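Local coordinates for protein activator of 2-hydroxyisocaproyl-CoA dehydratase (Clostridium difficile, PDB 4EHU) that transfers one electron to (R)-2-hydroxyisocaproyl-CoA dehydratase with hydrolysis of ATP, activating it for the reductive branch of L-leucine fermentation, at residues A[54-65]-A[72-82]. Residues are numbered along the deposited sequence; the frame is centred on the assembly and turned at random.
Sequences REDIKKVVVTGY and DADKQISELSC
Asp-74 OD2 accepts two hydrogen bonds. Val-60 N reaches its anti lone pair at 2.8 Å, and a water that also binds Arg-54 NH2 and Lys-58 O donates to it. Val-60 O in turn accepts from Asp-74 N at 2.8 Å, so backbone and side chain of Asp-74 both hold Val-60. The other carboxylate oxygen, OD1, is joined to Lys-59 NZ through a second water. The two basic groups stay beyond salt-bridge distance but probably help keep the carboxylate charged. The guanidinium of Arg-54 lays one face over Val-60 CG2.

A short parallel ladder follows. Val-62 N bonds to Lys-75 O at 3.0 Å, and Ile-77 N to Val-62 O at 2.9 Å. On one face of the sheet Val-61 CG1 meets Ile-77 CD1 at 3.7 Å. On the other, Val-62 CG1 touches both Gln-76 CG (3.4 Å) and Ala-73 CB.

Thr-63 OG1, anti to the backbone N (chi1 -170°), donates to Ile-77 O at 2.7 Å. This bond ties the end of the strand to the residue just before the N-cap Ser-78, whose OG accepts from Leu-80 N. Cys-82 SG lies 3.6 Å from Thr-63 CB. Glu-79 reaches past Gly-64 and shares a water with Tyr-65 N; its OE1 also forms a salt bridge with Lys-106, and the residue touches the bound ATP analogue.

Strand 75-76 is an outermost strand of the mixed sheet in this actin-fold ATPase. Strand 57-63 lies between it and strand 2-8, while helix 243-261 packs against Val-61 and Ile-77.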
ATOM      1  N   ARG A  54     -23.266 -17.604  29.084  1.00 58.09           N
ATOM      2  CA  ARG A  54     -23.865 -16.358  28.631  1.00 57.93           C
ATOM      3  C   ARG A  54     -24.773 -15.777  29.704  1.00 56.38           C
ATOM      4  O   ARG A  54     -24.737 -14.582  29.971  1.00 45.07           O
ATOM      5  CB  ARG A  54     -24.659 -16.576  27.339  1.00 72.22           C
ATOM      6  CG  ARG A  54     -25.347 -15.320  26.814  1.00 75.79           C
ATOM      7  CD  ARG A  54     -24.349 -14.188  26.607  1.00 73.48           C
ATOM      8  NE  ARG A  54     -24.931 -13.020  25.949  1.00 63.42           N
ATOM      9  CZ  ARG A  54     -25.460 -11.980  26.589  1.00 56.45           C
ATOM     10  NH1 ARG A  54     -25.502 -11.957  27.920  1.00 47.49           N
ATOM     11  NH2 ARG A  54     -25.959 -10.965  25.895  1.00 49.66           N
ATOM     12  N   GLU A  55     -25.587 -16.621  30.327  1.00 54.40           N
ATOM     13  CA  GLU A  55     -26.597 -16.127  31.253  1.00 59.65           C
ATOM     14  C   GLU A  55     -25.987 -15.444  32.479  1.00 47.50           C
ATOM     15  O   GLU A  55     -26.656 -14.663  33.152  1.00 47.90           O
ATOM     16  CB  GLU A  55     -27.548 -17.254  31.680  1.00 77.89           C
ATOM     17  CG  GLU A  55     -26.917 -18.329  32.550  1.00 93.92           C
ATOM     18  CD  GLU A  55     -26.645 -19.620  31.796  1.00110.71           C
ATOM     19  OE1 GLU A  55     -26.398 -19.564  30.572  1.00112.77           O
ATOM     20  OE2 GLU A  55     -26.685 -20.694  32.432  1.00117.23           O
ATOM     21  N   ASP A  56     -24.718 -15.723  32.759  1.00 55.98           N
ATOM     22  CA  ASP A  56     -24.030 -15.100  33.888  1.00 57.75           C
ATOM     23  C   ASP A  56     -23.505 -13.693  33.579  1.00 42.96           C
ATOM     24  O   ASP A  56     -23.107 -12.966  34.485  1.00 40.92           O
ATOM     25  CB  ASP A  56     -22.865 -15.976  34.345  1.00 69.38           C
ATOM     26  CG  ASP A  56     -23.314 -17.333  34.826  1.00 78.82           C
ATOM     27  OD1 ASP A  56     -23.829 -17.422  35.960  1.00 84.95           O
ATOM     28  OD2 ASP A  56     -23.151 -18.310  34.070  1.00 70.74           O
ATOM     29  N   ILE A  57     -23.482 -13.319  32.308  1.00 38.46           N
ATOM     30  CA  ILE A  57     -22.963 -12.002  31.909  1.00 34.22           C
ATOM     31  C   ILE A  57     -24.124 -11.004  31.847  1.00 36.45           C
ATOM     32  O   ILE A  57     -25.047 -11.164  31.049  1.00 42.51           O
ATOM     33  CB  ILE A  57     -22.255 -12.062  30.542  1.00 42.75           C
ATOM     34  CG1 ILE A  57     -21.356 -13.300  30.461  1.00 40.82           C
ATOM     35  CG2 ILE A  57     -21.426 -10.784  30.303  1.00 40.13           C
ATOM     36  CD1 ILE A  57     -20.267 -13.339  31.536  1.00 45.25           C
ATOM     37  N   LYS A  58     -24.080  -9.983  32.700  1.00 33.97           N
ATOM     38  CA  LYS A  58     -25.190  -9.039  32.829  1.00 37.29           C
ATOM     39  C   LYS A  58     -25.332  -8.111  31.618  1.00 32.97           C
ATOM     40  O   LYS A  58     -26.453  -7.873  31.167  1.00 37.46           O
ATOM     41  CB  LYS A  58     -25.050  -8.219  34.114  1.00 36.62           C
ATOM     42  CG  LYS A  58     -26.118  -7.157  34.301  1.00 51.72           C
ATOM     43  CD  LYS A  58     -27.023  -7.486  35.480  1.00 73.10           C
ATOM     44  CE  LYS A  58     -28.149  -6.469  35.639  1.00 81.38           C
ATOM     45  NZ  LYS A  58     -27.662  -5.126  36.073  1.00 76.68           N
ATOM     46  N   LYS A  59     -24.204  -7.583  31.116  1.00 29.44           N
ATOM     47  CA  LYS A  59     -24.173  -6.775  29.896  1.00 29.77           C
ATOM     48  C   LYS A  59     -22.959  -7.134  29.042  1.00 28.77           C
ATOM     49  O   LYS A  59     -21.883  -7.463  29.565  1.00 31.04           O
ATOM     50  CB  LYS A  59     -24.099  -5.276  30.210  1.00 29.64           C
ATOM     51  CG  LYS A  59     -25.292  -4.730  30.995  1.00 36.13           C
ATOM     52  CD  LYS A  59     -26.546  -4.626  30.152  1.00 37.04           C
ATOM     53  CE  LYS A  59     -27.648  -3.907  30.926  1.00 46.70           C
ATOM     54  NZ  LYS A  59     -28.930  -3.783  30.168  1.00 46.95           N
ATOM     55  N   VAL A  60     -23.154  -7.066  27.734  1.00 26.97           N
ATOM     56  CA  VAL A  60     -22.106  -7.301  26.757  1.00 29.91           C
ATOM     57  C   VAL A  60     -22.019  -6.099  25.835  1.00 32.91           C
ATOM     58  O   VAL A  60     -23.033  -5.638  25.326  1.00 31.00           O
ATOM     59  CB  VAL A  60     -22.420  -8.538  25.889  1.00 39.53           C
ATOM     60  CG1 VAL A  60     -21.325  -8.747  24.839  1.00 50.99           C
ATOM     61  CG2 VAL A  60     -22.584  -9.776  26.763  1.00 41.84           C
ATOM     62  N   VAL A  61     -20.811  -5.587  25.620  1.00 26.92           N
ATOM     63  CA  VAL A  61     -20.605  -4.534  24.623  1.00 25.30           C
ATOM     64  C   VAL A  61     -19.609  -5.018  23.583  1.00 25.27           C
ATOM     65  O   VAL A  61     -18.607  -5.646  23.920  1.00 24.93           O
ATOM     66  CB  VAL A  61     -20.092  -3.223  25.259  1.00 24.77           C
ATOM     67  CG1 VAL A  61     -19.582  -2.251  24.181  1.00 29.44           C
ATOM     68  CG2 VAL A  61     -21.186  -2.578  26.119  1.00 26.29           C
ATOM     69  N   VAL A  62     -19.889  -4.724  22.316  1.00 25.49           N
ATOM     70  CA  VAL A  62     -18.975  -5.077  21.239  1.00 25.53           C
ATOM     71  C   VAL A  62     -18.467  -3.822  20.546  1.00 24.92           C
ATOM     72  O   VAL A  62     -19.188  -2.837  20.393  1.00 27.20           O
ATOM     73  CB  VAL A  62     -19.652  -6.019  20.219  1.00 26.18           C
ATOM     74  CG1 VAL A  62     -20.796  -5.308  19.512  1.00 29.72           C
ATOM     75  CG2 VAL A  62     -18.639  -6.535  19.212  1.00 33.40           C
ATOM     76  N   THR A  63     -17.211  -3.877  20.136  1.00 26.10           N
ATOM     77  CA  THR A  63     -16.562  -2.753  19.478  1.00 26.03           C
ATOM     78  C   THR A  63     -15.724  -3.286  18.327  1.00 25.52           C
ATOM     79  O   THR A  63     -15.679  -4.489  18.096  1.00 23.22           O
ATOM     80  CB  THR A  63     -15.695  -1.963  20.484  1.00 22.19           C
ATOM     81  OG1 THR A  63     -15.251  -0.725  19.905  1.00 21.22           O
ATOM     82  CG2 THR A  63     -14.496  -2.772  20.933  1.00 24.87           C
ATOM     83  N   GLY A  64     -15.091  -2.382  17.594  1.00 22.39           N
ATOM     84  CA  GLY A  64     -14.200  -2.755  16.504  1.00 25.78           C
ATOM     85  C   GLY A  64     -14.881  -2.691  15.149  1.00 25.29           C
ATOM     86  O   GLY A  64     -16.074  -2.438  15.046  1.00 27.13           O
ATOM     87  N   TYR A  65     -14.085  -2.924  14.117  1.00 23.30           N
ATOM     88  CA  TYR A  65     -14.532  -2.931  12.742  1.00 23.59           C
ATOM     89  C   TYR A  65     -15.733  -3.839  12.541  1.00 31.52           C
ATOM     90  O   TYR A  65     -16.633  -3.508  11.774  1.00 30.55           O
ATOM     91  CB  TYR A  65     -13.370  -3.396  11.864  1.00 27.68           C
ATOM     92  CG  TYR A  65     -13.683  -3.447  10.399  1.00 29.55           C
ATOM     93  CD1 TYR A  65     -13.768  -2.285   9.655  1.00 27.58           C
ATOM     94  CD2 TYR A  65     -13.871  -4.659   9.756  1.00 46.99           C
ATOM     95  CE1 TYR A  65     -14.049  -2.331   8.281  1.00 37.73           C
ATOM     96  CE2 TYR A  65     -14.143  -4.718   8.404  1.00 55.34           C
ATOM     97  CZ  TYR A  65     -14.231  -3.554   7.672  1.00 55.32           C
ATOM     98  OH  TYR A  65     -14.506  -3.623   6.328  1.00 69.65           O
ATOM     99  N   ASP A  72     -25.343 -10.122  19.164  1.00 50.44           N
ATOM    100  CA  ASP A  72     -25.649 -10.598  20.514  1.00 51.10           C
ATOM    101  C   ASP A  72     -25.082  -9.707  21.623  1.00 53.88           C
ATOM    102  O   ASP A  72     -24.789 -10.188  22.721  1.00 47.16           O
ATOM    103  CB  ASP A  72     -25.134 -12.028  20.695  1.00 67.09           C
ATOM    104  CG  ASP A  72     -25.949 -13.045  19.914  1.00 81.19           C
ATOM    105  OD1 ASP A  72     -27.194 -13.031  20.027  1.00 84.79           O
ATOM    106  OD2 ASP A  72     -25.342 -13.854  19.179  1.00 82.96           O
ATOM    107  N   ALA A  73     -24.941  -8.415  21.345  1.00 54.01           N
ATOM    108  CA  ALA A  73     -24.446  -7.470  22.344  1.00 51.74           C
ATOM    109  C   ALA A  73     -25.561  -6.524  22.767  1.00 38.53           C
ATOM    110  O   ALA A  73     -26.522  -6.322  22.025  1.00 37.13           O
ATOM    111  CB  ALA A  73     -23.246  -6.672  21.791  1.00 37.21           C
ATOM    112  N   ASP A  74     -25.424  -5.953  23.960  1.00 37.99           N
ATOM    113  CA  ASP A  74     -26.342  -4.933  24.451  1.00 30.61           C
ATOM    114  C   ASP A  74     -26.090  -3.563  23.817  1.00 40.88           C
ATOM    115  O   ASP A  74     -27.031  -2.803  23.576  1.00 38.84           O
ATOM    116  CB  ASP A  74     -26.260  -4.827  25.967  1.00 33.02           C
ATOM    117  CG  ASP A  74     -26.735  -6.088  26.664  1.00 43.79           C
ATOM    118  OD1 ASP A  74     -27.958  -6.314  26.703  1.00 38.50           O
ATOM    119  OD2 ASP A  74     -25.898  -6.857  27.174  1.00 33.66           O
ATOM    120  N   LYS A  75     -24.825  -3.241  23.569  1.00 34.12           N
ATOM    121  CA  LYS A  75     -24.476  -2.036  22.834  1.00 35.02           C
ATOM    122  C   LYS A  75     -23.335  -2.362  21.881  1.00 30.03           C
ATOM    123  O   LYS A  75     -22.525  -3.264  22.138  1.00 26.35           O
ATOM    124  CB  LYS A  75     -24.026  -0.910  23.774  1.00 29.94           C
ATOM    125  CG  LYS A  75     -25.078  -0.383  24.712  1.00 40.41           C
ATOM    126  CD  LYS A  75     -26.103   0.454  23.989  1.00 40.92           C
ATOM    127  CE  LYS A  75     -27.229   0.857  24.934  1.00 46.98           C
ATOM    128  NZ  LYS A  75     -28.263   1.694  24.268  1.00 56.77           N
ATOM    129  N   GLN A  76     -23.288  -1.637  20.775  1.00 27.33           N
ATOM    130  CA  GLN A  76     -22.125  -1.637  19.907  1.00 25.27           C
ATOM    131  C   GLN A  76     -21.541  -0.242  19.990  1.00 25.78           C
ATOM    132  O   GLN A  76     -22.229   0.726  19.694  1.00 30.38           O
ATOM    133  CB  GLN A  76     -22.546  -1.953  18.473  1.00 28.23           C
ATOM    134  CG  GLN A  76     -23.232  -3.290  18.342  1.00 40.93           C
ATOM    135  CD  GLN A  76     -24.345  -3.268  17.318  1.00 51.45           C
ATOM    136  OE1 GLN A  76     -25.105  -2.301  17.223  1.00 38.48           O
ATOM    137  NE2 GLN A  76     -24.442  -4.330  16.535  1.00 45.71           N
ATOM    138  N   ILE A  77     -20.269  -0.124  20.358  1.00 26.08           N
ATOM    139  CA  ILE A  77     -19.703   1.197  20.651  1.00 24.14           C
ATOM    140  C   ILE A  77     -18.414   1.401  19.899  1.00 26.80           C
ATOM    141  O   ILE A  77     -17.650   0.470  19.727  1.00 24.51           O
ATOM    142  CB  ILE A  77     -19.448   1.384  22.171  1.00 24.03           C
ATOM    143  CG1 ILE A  77     -20.777   1.330  22.942  1.00 24.71           C
ATOM    144  CG2 ILE A  77     -18.773   2.709  22.457  1.00 25.54           C
ATOM    145  CD1 ILE A  77     -20.580   1.307  24.454  1.00 27.17           C
ATOM    146  N   SER A  78     -18.202   2.630  19.453  1.00 22.18           N
ATOM    147  CA  SER A  78     -16.959   3.047  18.782  1.00 22.96           C
ATOM    148  C   SER A  78     -15.670   2.545  19.464  1.00 20.69           C
ATOM    149  O   SER A  78     -15.519   2.616  20.692  1.00 20.80           O
ATOM    150  CB  SER A  78     -16.928   4.574  18.746  1.00 20.84           C
ATOM    151  OG  SER A  78     -15.649   5.062  18.366  1.00 23.35           O
ATOM    152  N   GLU A  79     -14.722   2.071  18.660  1.00 23.15           N
ATOM    153  CA  GLU A  79     -13.441   1.636  19.218  1.00 22.27           C
ATOM    154  C   GLU A  79     -12.587   2.811  19.669  1.00 19.06           C
ATOM    155  O   GLU A  79     -11.659   2.622  20.468  1.00 19.72           O
ATOM    156  CB  GLU A  79     -12.666   0.752  18.238  1.00 17.64           C
ATOM    157  CG  GLU A  79     -12.070   1.492  17.062  1.00 21.42           C
ATOM    158  CD  GLU A  79     -11.876   0.587  15.851  1.00 22.92           C
ATOM    159  OE1 GLU A  79     -10.703   0.332  15.483  1.00 19.52           O
ATOM    160  OE2 GLU A  79     -12.896   0.169  15.243  1.00 24.82           O
ATOM    161  N   LEU A  80     -12.881   4.025  19.210  1.00 21.12           N
ATOM    162  CA  LEU A  80     -12.160   5.180  19.748  1.00 19.64           C
ATOM    163  C   LEU A  80     -12.548   5.327  21.204  1.00 20.15           C
ATOM    164  O   LEU A  80     -11.693   5.517  22.082  1.00 19.94           O
ATOM    165  CB  LEU A  80     -12.491   6.483  19.031  1.00 19.38           C
ATOM    166  CG  LEU A  80     -11.946   6.672  17.610  1.00 26.42           C
ATOM    167  CD1 LEU A  80     -12.293   5.507  16.694  1.00 33.39           C
ATOM    168  CD2 LEU A  80     -12.476   7.993  17.028  1.00 22.68           C
ATOM    169  N   SER A  81     -13.843   5.247  21.472  1.00 18.52           N
ATOM    170  CA  SER A  81     -14.309   5.362  22.854  1.00 19.35           C
ATOM    171  C   SER A  81     -13.812   4.199  23.704  1.00 19.23           C
ATOM    172  O   SER A  81     -13.405   4.383  24.863  1.00 20.10           O
ATOM    173  CB  SER A  81     -15.837   5.396  22.914  1.00 21.42           C
ATOM    174  OG  SER A  81     -16.307   6.461  22.104  1.00 23.85           O
ATOM    175  N   CYS A  82     -13.865   2.996  23.149  1.00 17.47           N
ATOM    176  CA  CYS A  82     -13.478   1.832  23.925  1.00 18.83           C
ATOM    177  C   CYS A  82     -11.975   1.828  24.233  1.00 18.36           C
ATOM    178  O   CYS A  82     -11.604   1.545  25.364  1.00 18.44           O
ATOM    179  CB  CYS A  82     -13.902   0.536  23.249  1.00 20.50           C
ATOM    180  SG  CYS A  82     -15.716   0.288  23.291  1.00 21.39           S
TER
HETATM  181  O   HOH W   1     -26.646  -9.179  28.166  1.00 49.15           O
HETATM  182  O   HOH W   2     -29.445  -6.563  29.311  1.00 41.42           O
HETATM  183  O   HOH W   3     -11.273  -2.278  14.352  1.00 20.17           O